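Local coordinates for putative permease protein, ABC transporter (Porphyromonas gingivalis, PDB 3IS6) that probably takes part in transmembrane transport, as the MacB-like periplasmic core domain of a longer, putative ABC-transporter permease, at residues A[11-16]-A[53-58]; A[48-53]-A[203-208]; A[57-62]-A[169-174]; A[144-149]-A[158-163]; A[164-169]-A[178-183]. All blocks are in the same frame, centred on the assembly; numbering follows the deposited sequence.

Contact 1 of 5, residues A[11-16]-A[53-58]; sequences HDRICI and GVELAT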
# COMPACT_ATOMS: atom_id res chain seq x y z
N HIS A 11 -22.25 -17.41 14.69
CA HIS A 11 -21.93 -17.72 13.31
C HIS A 11 -23.12 -17.76 12.41
O HIS A 11 -23.04 -17.53 11.25
CB HIS A 11 -21.11 -18.98 13.20
CG HIS A 11 -21.90 -20.21 13.40
ND1 HIS A 11 -22.20 -20.69 14.65
CD2 HIS A 11 -22.44 -21.07 12.52
CE1 HIS A 11 -22.90 -21.79 14.52
NE2 HIS A 11 -23.07 -22.04 13.25
N ASP A 12 -24.25 -18.04 13.02
CA ASP A 12 -25.52 -18.05 12.35
C ASP A 12 -25.90 -16.66 11.87
O ASP A 12 -26.70 -16.53 11.02
CB ASP A 12 -26.57 -18.63 13.28
CG ASP A 12 -26.40 -18.14 14.71
OD1 ASP A 12 -25.46 -18.54 15.40
OD2 ASP A 12 -27.23 -17.32 15.12
N ARG A 13 -25.32 -15.64 12.47
CA ARG A 13 -25.61 -14.26 12.11
C ARG A 13 -24.54 -13.52 11.30
O ARG A 13 -24.64 -12.35 11.08
CB ARG A 13 -25.96 -13.46 13.36
CG ARG A 13 -27.20 -13.92 14.03
CD ARG A 13 -27.63 -13.00 15.13
NE ARG A 13 -27.02 -13.31 16.40
CZ ARG A 13 -26.37 -12.43 17.12
NH1 ARG A 13 -26.24 -11.22 16.68
NH2 ARG A 13 -25.84 -12.76 18.26
N ILE A 14 -23.51 -14.22 10.86
CA ILE A 14 -22.48 -13.59 10.07
C ILE A 14 -22.74 -13.72 8.59
O ILE A 14 -23.02 -14.76 8.12
CB ILE A 14 -21.11 -14.18 10.37
CG1 ILE A 14 -20.81 -14.11 11.85
CG2 ILE A 14 -20.07 -13.51 9.57
CD1 ILE A 14 -19.60 -14.82 12.23
N CYS A 15 -22.60 -12.61 7.90
CA CYS A 15 -22.73 -12.50 6.47
C CYS A 15 -21.46 -11.89 5.87
O CYS A 15 -20.70 -11.31 6.56
CB CYS A 15 -23.90 -11.60 6.11
SG CYS A 15 -25.49 -12.13 6.65
N ILE A 16 -21.28 -12.05 4.58
CA ILE A 16 -20.30 -11.33 3.83
C ILE A 16 -21.01 -10.48 2.81
O ILE A 16 -22.14 -10.74 2.49
CB ILE A 16 -19.24 -12.21 3.13
CG1 ILE A 16 -19.85 -13.15 2.14
CG2 ILE A 16 -18.43 -12.96 4.11
CD1 ILE A 16 -18.93 -13.55 1.01
N GLY A 53 -29.56 -2.42 12.14
CA GLY A 53 -29.57 -3.84 12.36
C GLY A 53 -28.25 -4.53 12.18
O GLY A 53 -28.20 -5.72 12.25
N VAL A 54 -27.18 -3.79 11.98
CA VAL A 54 -25.86 -4.37 11.91
C VAL A 54 -25.22 -4.26 13.26
O VAL A 54 -25.06 -3.19 13.76
CB VAL A 54 -25.03 -3.59 10.92
CG1 VAL A 54 -23.62 -4.01 10.96
CG2 VAL A 54 -25.58 -3.75 9.60
N GLU A 55 -24.94 -5.37 13.90
CA GLU A 55 -24.19 -5.37 15.12
C GLU A 55 -22.73 -4.98 15.02
O GLU A 55 -22.22 -4.23 15.80
CB GLU A 55 -24.27 -6.75 15.72
CG GLU A 55 -24.02 -6.82 17.16
CD GLU A 55 -24.35 -8.16 17.74
OE1 GLU A 55 -25.38 -8.73 17.40
OE2 GLU A 55 -23.57 -8.63 18.58
N LEU A 56 -22.04 -5.58 14.07
CA LEU A 56 -20.64 -5.31 13.89
C LEU A 56 -20.29 -5.56 12.44
O LEU A 56 -20.83 -6.44 11.85
CB LEU A 56 -19.86 -6.24 14.79
CG LEU A 56 -18.34 -6.19 14.85
CD1 LEU A 56 -17.94 -4.94 15.53
CD2 LEU A 56 -17.74 -7.35 15.52
N ALA A 57 -19.39 -4.76 11.89
CA ALA A 57 -18.79 -5.01 10.59
C ALA A 57 -17.28 -4.83 10.63
O ALA A 57 -16.79 -4.00 11.31
CB ALA A 57 -19.35 -4.17 9.59
N THR A 58 -16.57 -5.63 9.87
CA THR A 58 -15.13 -5.56 9.80
C THR A 58 -14.63 -5.99 8.43
O THR A 58 -15.33 -6.61 7.71
CB THR A 58 -14.46 -6.32 10.96
OG1 THR A 58 -13.14 -5.85 11.13
CG2 THR A 58 -14.43 -7.80 10.75
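A salt bridge between Arg13 and Glu55 spans the middle strand of a three-stranded part of the mixed sheet in this MacB-like periplasmic core domain. Strand 181-186 runs antiparallel to both 14-23 and 54-70 and lies between them, so Arg13, just before the first residue of its strand, has to reach over it: the closest CA atoms across the contact, those of Arg13 and Glu55, are 9.5 Å apart. The Arg13 chain leaves the backbone extended and then bends at chi3 (-88°), which turns the NH1 edge of the guanidinium toward the carboxylate. Glu55 stretches out to meet it, with CG lying away from its own backbone N. Contact is made by one nitrogen and one oxygen, Arg13 NH1 and Glu55 OE1, 2.7 Å apart. OE1 lies almost in the guanidinium plane; NH1 meets it on the syn side but 28° out of the carboxylate plane, and the bond is somewhat bent, with an N-H...O angle of 144°. The pairing is single rather than forked, since Arg13 NH2 stays 4.1 Å from Glu55 OE1. Two further bonds to the middle strand complete the arrangement: Arg13 NH1 also donates to the carbonyl O of Leu186, and Glu55 OE2 forms a salt bridge with Arg185. Glu55 and Leu56 together face Arg185 in a classic beta bulge. With a separate arginine on each oxygen, the Glu55 carboxylate is probably kept ionised, and this partly exposed charge network ties together three neighbouring strands.

Contact 2 of 5, residues A[48-53]-A[203-208]; sequences QEEIPG and QKRHQD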
# COMPACT_ATOMS: atom_id res chain seq x y z
N GLN A 48 -21.26 -0.43 9.08
CA GLN A 48 -21.44 -0.39 10.51
C GLN A 48 -22.02 0.92 10.99
O GLN A 48 -22.85 0.95 11.85
CB GLN A 48 -20.15 -0.63 11.27
CG GLN A 48 -20.41 -0.91 12.70
CD GLN A 48 -19.23 -1.41 13.43
OE1 GLN A 48 -18.52 -2.25 12.97
NE2 GLN A 48 -19.03 -0.90 14.60
N GLU A 49 -21.52 2.00 10.44
CA GLU A 49 -22.02 3.31 10.77
C GLU A 49 -23.43 3.58 10.30
O GLU A 49 -24.18 4.18 11.00
CB GLU A 49 -21.05 4.39 10.30
N GLU A 50 -23.77 3.16 9.10
CA GLU A 50 -25.00 3.56 8.45
C GLU A 50 -26.16 2.59 8.34
O GLU A 50 -27.25 3.01 8.07
CB GLU A 50 -24.69 4.11 7.07
CG GLU A 50 -23.77 5.27 7.10
CD GLU A 50 -23.39 5.81 5.75
OE1 GLU A 50 -24.05 5.48 4.77
OE2 GLU A 50 -22.44 6.57 5.68
N ILE A 51 -25.95 1.30 8.52
CA ILE A 51 -27.01 0.37 8.22
C ILE A 51 -27.63 -0.20 9.47
O ILE A 51 -26.95 -0.74 10.31
CB ILE A 51 -26.50 -0.77 7.37
CG1 ILE A 51 -25.90 -0.22 6.08
CG2 ILE A 51 -27.59 -1.72 7.08
CD1 ILE A 51 -26.86 0.11 5.09
N PRO A 52 -28.93 -0.06 9.58
CA PRO A 52 -29.67 -0.47 10.76
C PRO A 52 -29.66 -1.95 10.93
O PRO A 52 -29.79 -2.65 9.98
CB PRO A 52 -31.08 -0.02 10.42
CG PRO A 52 -31.16 -0.13 9.02
CD PRO A 52 -29.85 0.34 8.52
N GLY A 53 -29.56 -2.42 12.14
CA GLY A 53 -29.57 -3.84 12.36
C GLY A 53 -28.25 -4.53 12.18
O GLY A 53 -28.20 -5.72 12.25
N GLN A 203 -24.80 3.15 -0.94
CA GLN A 203 -23.96 3.13 -2.11
C GLN A 203 -24.02 4.43 -2.88
O GLN A 203 -23.05 4.93 -3.33
CB GLN A 203 -24.38 1.99 -3.02
CG GLN A 203 -23.53 1.80 -4.24
CD GLN A 203 -24.08 0.77 -5.23
OE1 GLN A 203 -23.47 0.44 -6.21
NE2 GLN A 203 -25.24 0.26 -4.93
N LYS A 204 -25.22 4.95 -3.02
CA LYS A 204 -25.47 6.20 -3.70
C LYS A 204 -24.81 7.40 -3.01
O LYS A 204 -24.34 8.30 -3.66
CB LYS A 204 -26.96 6.41 -3.86
CG LYS A 204 -27.59 5.49 -4.86
CD LYS A 204 -29.09 5.54 -4.83
CE LYS A 204 -29.71 4.86 -6.03
NZ LYS A 204 -31.17 5.09 -6.05
N ARG A 205 -24.79 7.39 -1.70
CA ARG A 205 -24.13 8.41 -0.92
C ARG A 205 -22.65 8.47 -1.14
O ARG A 205 -22.08 9.52 -1.10
CB ARG A 205 -24.34 8.15 0.55
CG ARG A 205 -25.49 8.81 1.20
CD ARG A 205 -25.56 8.37 2.63
NE ARG A 205 -26.77 7.64 2.88
CZ ARG A 205 -26.87 6.47 3.47
NH1 ARG A 205 -25.84 5.83 3.93
NH2 ARG A 205 -28.05 5.95 3.60
N HIS A 206 -22.00 7.33 -1.29
CA HIS A 206 -20.57 7.31 -1.29
C HIS A 206 -19.88 7.09 -2.59
O HIS A 206 -18.72 7.32 -2.69
CB HIS A 206 -20.08 6.22 -0.39
CG HIS A 206 -20.32 6.46 1.05
ND1 HIS A 206 -21.46 6.04 1.69
CD2 HIS A 206 -19.56 7.04 1.98
CE1 HIS A 206 -21.39 6.36 2.96
NE2 HIS A 206 -20.25 6.97 3.16
N GLN A 207 -20.58 6.60 -3.58
CA GLN A 207 -19.94 6.13 -4.78
C GLN A 207 -20.26 6.98 -5.97
O GLN A 207 -21.40 7.22 -6.26
CB GLN A 207 -20.40 4.70 -5.05
CG GLN A 207 -19.55 3.94 -5.99
CD GLN A 207 -20.03 2.55 -6.20
OE1 GLN A 207 -21.09 2.32 -6.72
NE2 GLN A 207 -19.22 1.60 -5.80
N ASP A 208 -19.26 7.43 -6.69
CA ASP A 208 -19.56 8.21 -7.86
C ASP A 208 -20.04 7.24 -8.89
O ASP A 208 -19.35 6.31 -9.20
CB ASP A 208 -18.31 8.93 -8.36
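Glu50 reaches across from the last turn of helix 43-50 to Arg205 and His206 in the last turn of helix 196-206, a polar helix-to-helix contact at the surface. From CB through CG, the aliphatic part of Glu50 runs past the Arg205 side chain in the opposite direction. The chain stays extended beyond CG, so the carboxyl carbon is carried up to the two partners, with Glu50 CD 3.5 Å from His206 CE1. There the two oxygens part company. OE1 goes to Arg205, and the pair makes a salt bridge, although the atoms are modelled too close together for its exact geometry to be trusted. OE2 turns to the imidazole, whose plane is tilted by 23° from that of the carboxylate, and comes up to its edge. The imidazole has partners of its own: His206 ND1 is hydrogen-bonded to Met202 O one turn earlier in the helix, and its ring stacks with Trp174. With ND1 engaged in this way, the ring atom nearest Glu50 OE2 is a carbon, His206 CE1 at 2.9 Å, while His206 NE2 lies 3.4 Å from OE2 at an angle too poor for a hydrogen bond.

Contact 3 of 5, residues A[57-62]-A[169-174]; sequences ATRTTL and ESLNNW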
# COMPACT_ATOMS: atom_id res chain seq x y z
N ALA A 57 -19.39 -4.76 11.89
CA ALA A 57 -18.79 -5.01 10.59
C ALA A 57 -17.28 -4.83 10.63
O ALA A 57 -16.79 -4.00 11.31
CB ALA A 57 -19.35 -4.17 9.59
N THR A 58 -16.57 -5.63 9.87
CA THR A 58 -15.13 -5.56 9.80
C THR A 58 -14.63 -5.99 8.43
O THR A 58 -15.33 -6.61 7.71
CB THR A 58 -14.46 -6.32 10.96
OG1 THR A 58 -13.14 -5.85 11.13
CG2 THR A 58 -14.43 -7.80 10.75
N ARG A 59 -13.40 -5.63 8.11
CA ARG A 59 -12.80 -5.87 6.83
C ARG A 59 -11.44 -6.54 6.94
O ARG A 59 -10.71 -6.28 7.82
CB ARG A 59 -12.69 -4.58 6.04
CG ARG A 59 -11.78 -3.53 6.65
CD ARG A 59 -11.91 -2.19 6.00
NE ARG A 59 -11.52 -1.12 6.89
CZ ARG A 59 -11.33 0.13 6.54
NH1 ARG A 59 -11.48 0.54 5.31
NH2 ARG A 59 -10.99 1.00 7.46
N THR A 60 -11.13 -7.41 5.99
CA THR A 60 -9.82 -7.98 5.84
C THR A 60 -9.34 -7.91 4.39
O THR A 60 -10.12 -7.80 3.50
CB THR A 60 -9.76 -9.44 6.32
OG1 THR A 60 -10.53 -10.25 5.46
CG2 THR A 60 -10.29 -9.58 7.69
N THR A 61 -8.04 -7.95 4.19
CA THR A 61 -7.47 -8.22 2.89
C THR A 61 -6.26 -9.15 2.99
O THR A 61 -5.40 -8.93 3.78
CB THR A 61 -7.18 -6.94 2.08
OG1 THR A 61 -6.75 -7.29 0.78
CG2 THR A 61 -6.14 -6.11 2.72
N LEU A 62 -6.21 -10.17 2.17
CA LEU A 62 -5.15 -11.14 2.21
C LEU A 62 -3.96 -10.65 1.46
O LEU A 62 -4.08 -10.30 0.34
CB LEU A 62 -5.61 -12.43 1.58
CG LEU A 62 -4.58 -13.53 1.47
CD1 LEU A 62 -4.30 -14.14 2.77
CD2 LEU A 62 -4.99 -14.56 0.52
N GLU A 169 -6.12 5.92 0.69
CA GLU A 169 -6.93 5.93 -0.49
C GLU A 169 -7.63 4.58 -0.69
O GLU A 169 -8.75 4.55 -1.08
CB GLU A 169 -6.10 6.27 -1.72
N SER A 170 -6.95 3.48 -0.45
CA SER A 170 -7.56 2.17 -0.57
C SER A 170 -8.65 1.94 0.45
O SER A 170 -9.69 1.46 0.13
CB SER A 170 -6.51 1.10 -0.46
OG SER A 170 -7.01 -0.13 -0.84
N LEU A 171 -8.37 2.30 1.68
CA LEU A 171 -9.27 2.10 2.78
C LEU A 171 -10.57 2.86 2.59
O LEU A 171 -11.57 2.47 3.09
CB LEU A 171 -8.61 2.44 4.11
CG LEU A 171 -7.46 1.55 4.54
CD1 LEU A 171 -6.86 1.99 5.79
CD2 LEU A 171 -7.87 0.16 4.67
N ASN A 172 -10.50 3.97 1.88
CA ASN A 172 -11.65 4.82 1.70
C ASN A 172 -12.30 4.70 0.35
O ASN A 172 -13.23 5.38 0.06
CB ASN A 172 -11.25 6.27 1.92
CG ASN A 172 -10.94 6.57 3.35
OD1 ASN A 172 -10.01 7.29 3.65
ND2 ASN A 172 -11.72 6.01 4.24
N ASN A 173 -11.77 3.84 -0.49
CA ASN A 173 -12.23 3.66 -1.83
C ASN A 173 -13.58 2.95 -1.98
O ASN A 173 -13.90 2.11 -1.21
CB ASN A 173 -11.15 2.96 -2.61
CG ASN A 173 -11.49 2.78 -4.04
OD1 ASN A 173 -11.85 3.69 -4.71
ND2 ASN A 173 -11.37 1.58 -4.50
N TRP A 174 -14.35 3.37 -2.97
CA TRP A 174 -15.58 2.74 -3.35
C TRP A 174 -15.60 2.24 -4.79
O TRP A 174 -16.51 1.59 -5.20
CB TRP A 174 -16.78 3.64 -3.08
CG TRP A 174 -17.07 3.83 -1.63
CD1 TRP A 174 -16.41 4.60 -0.78
CD2 TRP A 174 -18.13 3.23 -0.89
NE1 TRP A 174 -16.96 4.53 0.45
CE2 TRP A 174 -18.02 3.68 0.40
CE3 TRP A 174 -19.15 2.36 -1.21
CZ2 TRP A 174 -18.88 3.30 1.38
CZ3 TRP A 174 -20.00 1.98 -0.24
CH2 TRP A 174 -19.88 2.45 1.04
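This is a strand-to-helix contact, in which Arg59 of strand 54-70 reaches off the mixed beta-sheet of the MacB-like periplasmic core domain to the short helix 168-171 and touches it at Leu171. The two residues have CA atoms 9.6 Å apart, and it is the long arginine chain that bridges the distance. Arg59 CG sits between the backbone N and the carbonyl carbon (chi1 63°), and from there to NE the chain runs out straight, crossing the leucine side chain at about a right angle. The guanidinium then meets Leu171 in two ways. At its edge, in plane, lies the leucine carbonyl oxygen, reached by a weak, bent hydrogen bond from NH1. Over one face sits the methyl CD2, displaced toward the rim and 3.9 Å from Arg59 CZ. The stronger polar partner is elsewhere: Arg59 NE forms a salt bridge with Glu84, and NH1 also donates to Gly41 O. With three partners, the rotation of the group is probably restricted. The weak bond from Arg59 NH1 to Leu171 O is 2.9 Å long, with an N-H...O angle of 128°, while the same nitrogen packs 3.6 Å from Leu171 CB.

Contact 4 of 5, residues A[144-149]-A[158-163]; sequences GVFEDL and DMLLPI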
# COMPACT_ATOMS: atom_id res chain seq x y z
N GLY A 144 1.82 -10.34 19.86
CA GLY A 144 0.92 -11.33 20.39
C GLY A 144 1.01 -12.64 19.67
O GLY A 144 1.49 -12.70 18.59
N VAL A 145 0.49 -13.68 20.29
CA VAL A 145 0.33 -14.97 19.67
C VAL A 145 -1.11 -15.42 19.80
O VAL A 145 -1.63 -15.45 20.87
CB VAL A 145 1.21 -15.99 20.31
CG1 VAL A 145 1.05 -17.28 19.65
CG2 VAL A 145 2.61 -15.55 20.27
N PHE A 146 -1.73 -15.75 18.69
CA PHE A 146 -3.12 -16.12 18.68
C PHE A 146 -3.34 -17.59 18.45
O PHE A 146 -2.59 -18.23 17.80
CB PHE A 146 -3.94 -15.29 17.68
CG PHE A 146 -3.56 -15.49 16.24
CD1 PHE A 146 -4.20 -16.41 15.45
CD2 PHE A 146 -2.58 -14.73 15.67
CE1 PHE A 146 -3.85 -16.58 14.15
CE2 PHE A 146 -2.24 -14.91 14.38
CZ PHE A 146 -2.88 -15.83 13.62
N GLU A 147 -4.39 -18.10 19.04
CA GLU A 147 -4.80 -19.46 18.91
C GLU A 147 -5.09 -19.73 17.44
O GLU A 147 -5.74 -18.95 16.83
CB GLU A 147 -6.12 -19.57 19.63
CG GLU A 147 -6.26 -20.63 20.58
CD GLU A 147 -7.71 -20.91 20.90
OE1 GLU A 147 -8.31 -21.78 20.27
OE2 GLU A 147 -8.24 -20.24 21.76
N ASP A 148 -4.65 -20.85 16.91
CA ASP A 148 -4.76 -21.10 15.50
C ASP A 148 -6.21 -20.98 15.11
O ASP A 148 -7.09 -21.38 15.81
CB ASP A 148 -4.29 -22.48 15.13
CG ASP A 148 -2.83 -22.68 15.30
OD1 ASP A 148 -2.05 -21.75 15.25
OD2 ASP A 148 -2.46 -23.82 15.47
N LEU A 149 -6.45 -20.38 13.97
CA LEU A 149 -7.76 -20.26 13.44
C LEU A 149 -8.26 -21.65 13.04
O LEU A 149 -7.50 -22.51 12.76
CB LEU A 149 -7.76 -19.33 12.26
CG LEU A 149 -7.47 -17.87 12.52
CD1 LEU A 149 -7.14 -17.17 11.29
CD2 LEU A 149 -8.60 -17.22 13.17
N ASP A 158 -1.26 -17.24 9.05
CA ASP A 158 -0.14 -17.34 9.96
C ASP A 158 0.21 -16.07 10.74
O ASP A 158 0.63 -16.13 11.84
CB ASP A 158 1.08 -17.88 9.24
CG ASP A 158 0.78 -19.14 8.45
OD1 ASP A 158 -0.03 -19.94 8.91
OD2 ASP A 158 1.32 -19.31 7.35
N MSE A 159 0.09 -14.93 10.09
CA MSE A 159 0.43 -13.64 10.66
C MSE A 159 -0.66 -12.63 10.38
O MSE A 159 -1.17 -12.58 9.31
CB MSE A 159 1.76 -13.16 10.09
CG MSE A 159 2.19 -11.73 10.41
SE MSE A 159 4.09 -11.33 10.00
CE MSE A 159 3.90 -11.06 8.19
N LEU A 160 -0.96 -11.80 11.35
CA LEU A 160 -1.93 -10.76 11.19
C LEU A 160 -1.27 -9.39 11.35
O LEU A 160 -0.55 -9.18 12.26
CB LEU A 160 -3.05 -10.90 12.20
CG LEU A 160 -3.99 -12.09 12.16
CD1 LEU A 160 -4.81 -12.23 13.38
CD2 LEU A 160 -4.82 -12.05 10.95
N LEU A 161 -1.57 -8.49 10.44
CA LEU A 161 -1.06 -7.14 10.45
C LEU A 161 -2.21 -6.18 10.40
O LEU A 161 -3.22 -6.50 9.90
CB LEU A 161 -0.17 -6.90 9.26
CG LEU A 161 1.22 -7.48 9.25
CD1 LEU A 161 1.84 -7.36 7.93
CD2 LEU A 161 2.06 -6.83 10.25
N PRO A 162 -2.06 -4.97 10.89
CA PRO A 162 -3.17 -4.05 10.85
C PRO A 162 -3.52 -3.63 9.44
O PRO A 162 -2.69 -3.42 8.61
CB PRO A 162 -2.67 -2.87 11.66
CG PRO A 162 -1.59 -3.33 12.36
CD PRO A 162 -0.93 -4.37 11.58
N ILE A 163 -4.81 -3.47 9.21
CA ILE A 163 -5.34 -3.09 7.94
C ILE A 163 -4.88 -1.72 7.52
O ILE A 163 -4.81 -1.43 6.38
CB ILE A 163 -6.86 -3.23 7.85
CG1 ILE A 163 -7.23 -3.60 6.44
CG2 ILE A 163 -7.55 -2.01 8.25
CD1 ILE A 163 -8.46 -4.26 6.34
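Phe146 and Leu160 face each other from strands 140-146 and 159-162, which do not pair directly but lie on either side of strand 109-113, the first parallel to it and the second antiparallel. Their side chains cross obliquely, both directed toward the other segment. A chi1 of 64° swings the Phe146 ring toward strand 159-162, where one face of it meets the leucine. One methyl does the touching: Leu160 CD1 lies 4.1 Å from the ring centroid and 20° off the ring normal, a CH-pi contact displaced toward the rim. Its nearest ring atom is Phe146 CE2, 3.8 Å from CD1, and Leu160 CG follows behind at 4.0 Å from that same CE2. Phe146 CZ also passes 3.9 Å from the carbonyl oxygen of Asp158. The Asp158 CB points away from segment 144-149, and OD2 accepts a hydrogen bond from the backbone N of Lys79. Leu111, Val93 and Leu95 also pack on the phenylalanine, and Leu81 touches Leu160. The result is buried apolar packing within the mixed sheet of the MacB-like periplasmic core domain, joining two strands that are separated by 109-113.

Contact 5 of 5, residues A[164-169]-A[178-183]; sequences TWMPAE and DRYIAY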
# COMPACT_ATOMS: atom_id res chain seq x y z
N THR A 164 -4.45 -0.94 8.49
CA THR A 164 -3.97 0.42 8.30
C THR A 164 -2.64 0.45 7.57
O THR A 164 -2.16 1.47 7.25
CB THR A 164 -3.89 1.21 9.61
OG1 THR A 164 -3.30 0.43 10.62
CG2 THR A 164 -5.22 1.62 10.05
N TRP A 165 -2.05 -0.69 7.32
CA TRP A 165 -0.90 -0.75 6.46
C TRP A 165 -1.29 -0.30 5.08
O TRP A 165 -0.49 0.16 4.35
CB TRP A 165 -0.34 -2.14 6.38
CG TRP A 165 0.66 -2.45 7.39
CD1 TRP A 165 0.60 -2.17 8.69
CD2 TRP A 165 1.88 -3.11 7.19
NE1 TRP A 165 1.70 -2.61 9.33
CE2 TRP A 165 2.51 -3.20 8.41
CE3 TRP A 165 2.51 -3.65 6.09
CZ2 TRP A 165 3.72 -3.78 8.57
CZ3 TRP A 165 3.71 -4.22 6.24
CH2 TRP A 165 4.31 -4.29 7.47
N MSE A 166 -2.54 -0.48 4.73
CA MSE A 166 -3.01 -0.10 3.42
C MSE A 166 -3.14 1.42 3.32
O MSE A 166 -3.47 2.06 4.26
CB MSE A 166 -4.35 -0.78 3.09
CG MSE A 166 -4.32 -2.27 2.98
SE MSE A 166 -3.50 -2.95 1.42
CE MSE A 166 -4.68 -2.33 0.19
N PRO A 167 -2.93 1.95 2.15
CA PRO A 167 -3.02 3.37 1.93
C PRO A 167 -4.41 3.88 2.21
O PRO A 167 -5.36 3.17 2.00
CB PRO A 167 -2.76 3.48 0.46
CG PRO A 167 -1.97 2.41 0.16
CD PRO A 167 -2.35 1.29 0.99
N ALA A 168 -4.51 5.10 2.68
CA ALA A 168 -5.78 5.69 3.05
C ALA A 168 -6.68 5.74 1.86
O ALA A 168 -7.85 5.62 2.01
CB ALA A 168 -5.62 7.03 3.64
N GLU A 169 -6.12 5.92 0.69
CA GLU A 169 -6.93 5.93 -0.49
C GLU A 169 -7.63 4.58 -0.69
O GLU A 169 -8.75 4.55 -1.08
CB GLU A 169 -6.10 6.27 -1.72
N ASP A 178 -11.27 -4.28 -5.62
CA ASP A 178 -12.18 -5.04 -4.78
C ASP A 178 -11.40 -6.14 -4.10
O ASP A 178 -11.60 -7.27 -4.37
CB ASP A 178 -13.25 -5.73 -5.63
CG ASP A 178 -13.91 -4.81 -6.64
OD1 ASP A 178 -14.69 -3.97 -6.24
OD2 ASP A 178 -13.67 -4.95 -7.85
N ARG A 179 -10.47 -5.78 -3.24
CA ARG A 179 -9.61 -6.74 -2.60
C ARG A 179 -9.91 -7.07 -1.14
O ARG A 179 -9.19 -7.80 -0.56
CB ARG A 179 -8.16 -6.28 -2.72
CG ARG A 179 -7.81 -5.09 -1.89
CD ARG A 179 -6.35 -4.78 -1.98
NE ARG A 179 -5.58 -5.79 -1.32
CZ ARG A 179 -4.30 -6.00 -1.48
NH1 ARG A 179 -3.60 -5.26 -2.29
NH2 ARG A 179 -3.72 -6.96 -0.82
N TYR A 180 -10.98 -6.51 -0.59
CA TYR A 180 -11.34 -6.69 0.80
C TYR A 180 -12.55 -7.61 0.99
O TYR A 180 -13.45 -7.60 0.22
CB TYR A 180 -11.69 -5.35 1.45
CG TYR A 180 -10.59 -4.32 1.48
CD1 TYR A 180 -9.86 -4.11 2.59
CD2 TYR A 180 -10.32 -3.56 0.38
CE1 TYR A 180 -8.85 -3.18 2.61
CE2 TYR A 180 -9.33 -2.63 0.38
CZ TYR A 180 -8.60 -2.45 1.50
OH TYR A 180 -7.62 -1.53 1.51
N ILE A 181 -12.56 -8.37 2.05
CA ILE A 181 -13.72 -9.13 2.39
C ILE A 181 -14.37 -8.41 3.55
O ILE A 181 -13.74 -8.08 4.50
CB ILE A 181 -13.38 -10.52 2.83
CG1 ILE A 181 -12.61 -11.28 1.77
CG2 ILE A 181 -14.60 -11.24 3.15
CD1 ILE A 181 -12.15 -12.54 2.22
N ALA A 182 -15.65 -8.18 3.43
CA ALA A 182 -16.36 -7.47 4.46
C ALA A 182 -17.32 -8.41 5.15
O ALA A 182 -18.18 -8.94 4.54
CB ALA A 182 -17.09 -6.36 3.87
N TYR A 183 -17.12 -8.56 6.44
CA TYR A 183 -17.92 -9.41 7.26
C TYR A 183 -18.85 -8.56 8.09
O TYR A 183 -18.44 -7.61 8.67
CB TYR A 183 -17.06 -10.24 8.17
CG TYR A 183 -16.05 -11.15 7.49
CD1 TYR A 183 -16.39 -12.39 7.05
CD2 TYR A 183 -14.74 -10.75 7.31
CE1 TYR A 183 -15.49 -13.20 6.47
CE2 TYR A 183 -13.84 -11.56 6.72
CZ TYR A 183 -14.21 -12.78 6.31
OH TYR A 183 -13.30 -13.59 5.73
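The methyl CE of Met166, a selenomethionine in this crystal, fits between the side chains of Arg179 and Tyr180. It lies 3.3 Å from Tyr180 OH and 3.7 Å from Arg179 CD. The selenium stands above the middle of the guanidinium, while the tyrosine meets the methyl obliquely, with CE 4.1 Å from Tyr180 CZ. Bends at chi2 (-74°) and chi3 (-66°) bring CE round to the phenol oxygen. Nearer the backbone, Met166 CB and CG also pack against that oxygen, each 3.7 Å from Tyr180 OH. One shell further out, polar bonds fix both partners: Tyr180 OH is hydrogen-bonded to Ser170 OG in the helix that follows Met166, and Arg179 NE to Thr61 OG1 on strand 54-70. Both partners are thus also held by polar bonds of their own. Beyond them, Met239 of the second subunit packs on Met166 and Trp165, and Pro234 of that subunit packs on Arg179, so the cluster backs onto the dimer contact. On the backbone side, Arg179 and Tyr180 both face Val39, an arrangement that is a classic beta bulge in the mixed sheet of the MacB-like periplasmic core domain.

Contacts 1, 3 and 5 share one piece of sheet: contacts 1 and 3 overlap at Ala57 and Thr58 on strand 54-70, and segment 178-183 of contact 5 reaches its neighbour, strand 181-186. Contacts 3 and 5 nearly coincide, with centres about 2 Å apart; both use helix 168-171, and their strands 54-70 and 181-186 are neighbours. Contact 1 joins contact 5 through Thr58 O and Tyr183 N, 2.9 Å apart. Contact 2 adds the helical layer; Gln48 OE1 lies 2.9 Å from Ala57 N, and Gln207 NE2 lies 2.8 Å from Trp174 O. Contact 4 is in a different part of the fold, its centre about 29 Å from that of contact 2, and it touches contacts 3 and 5 through Ile163.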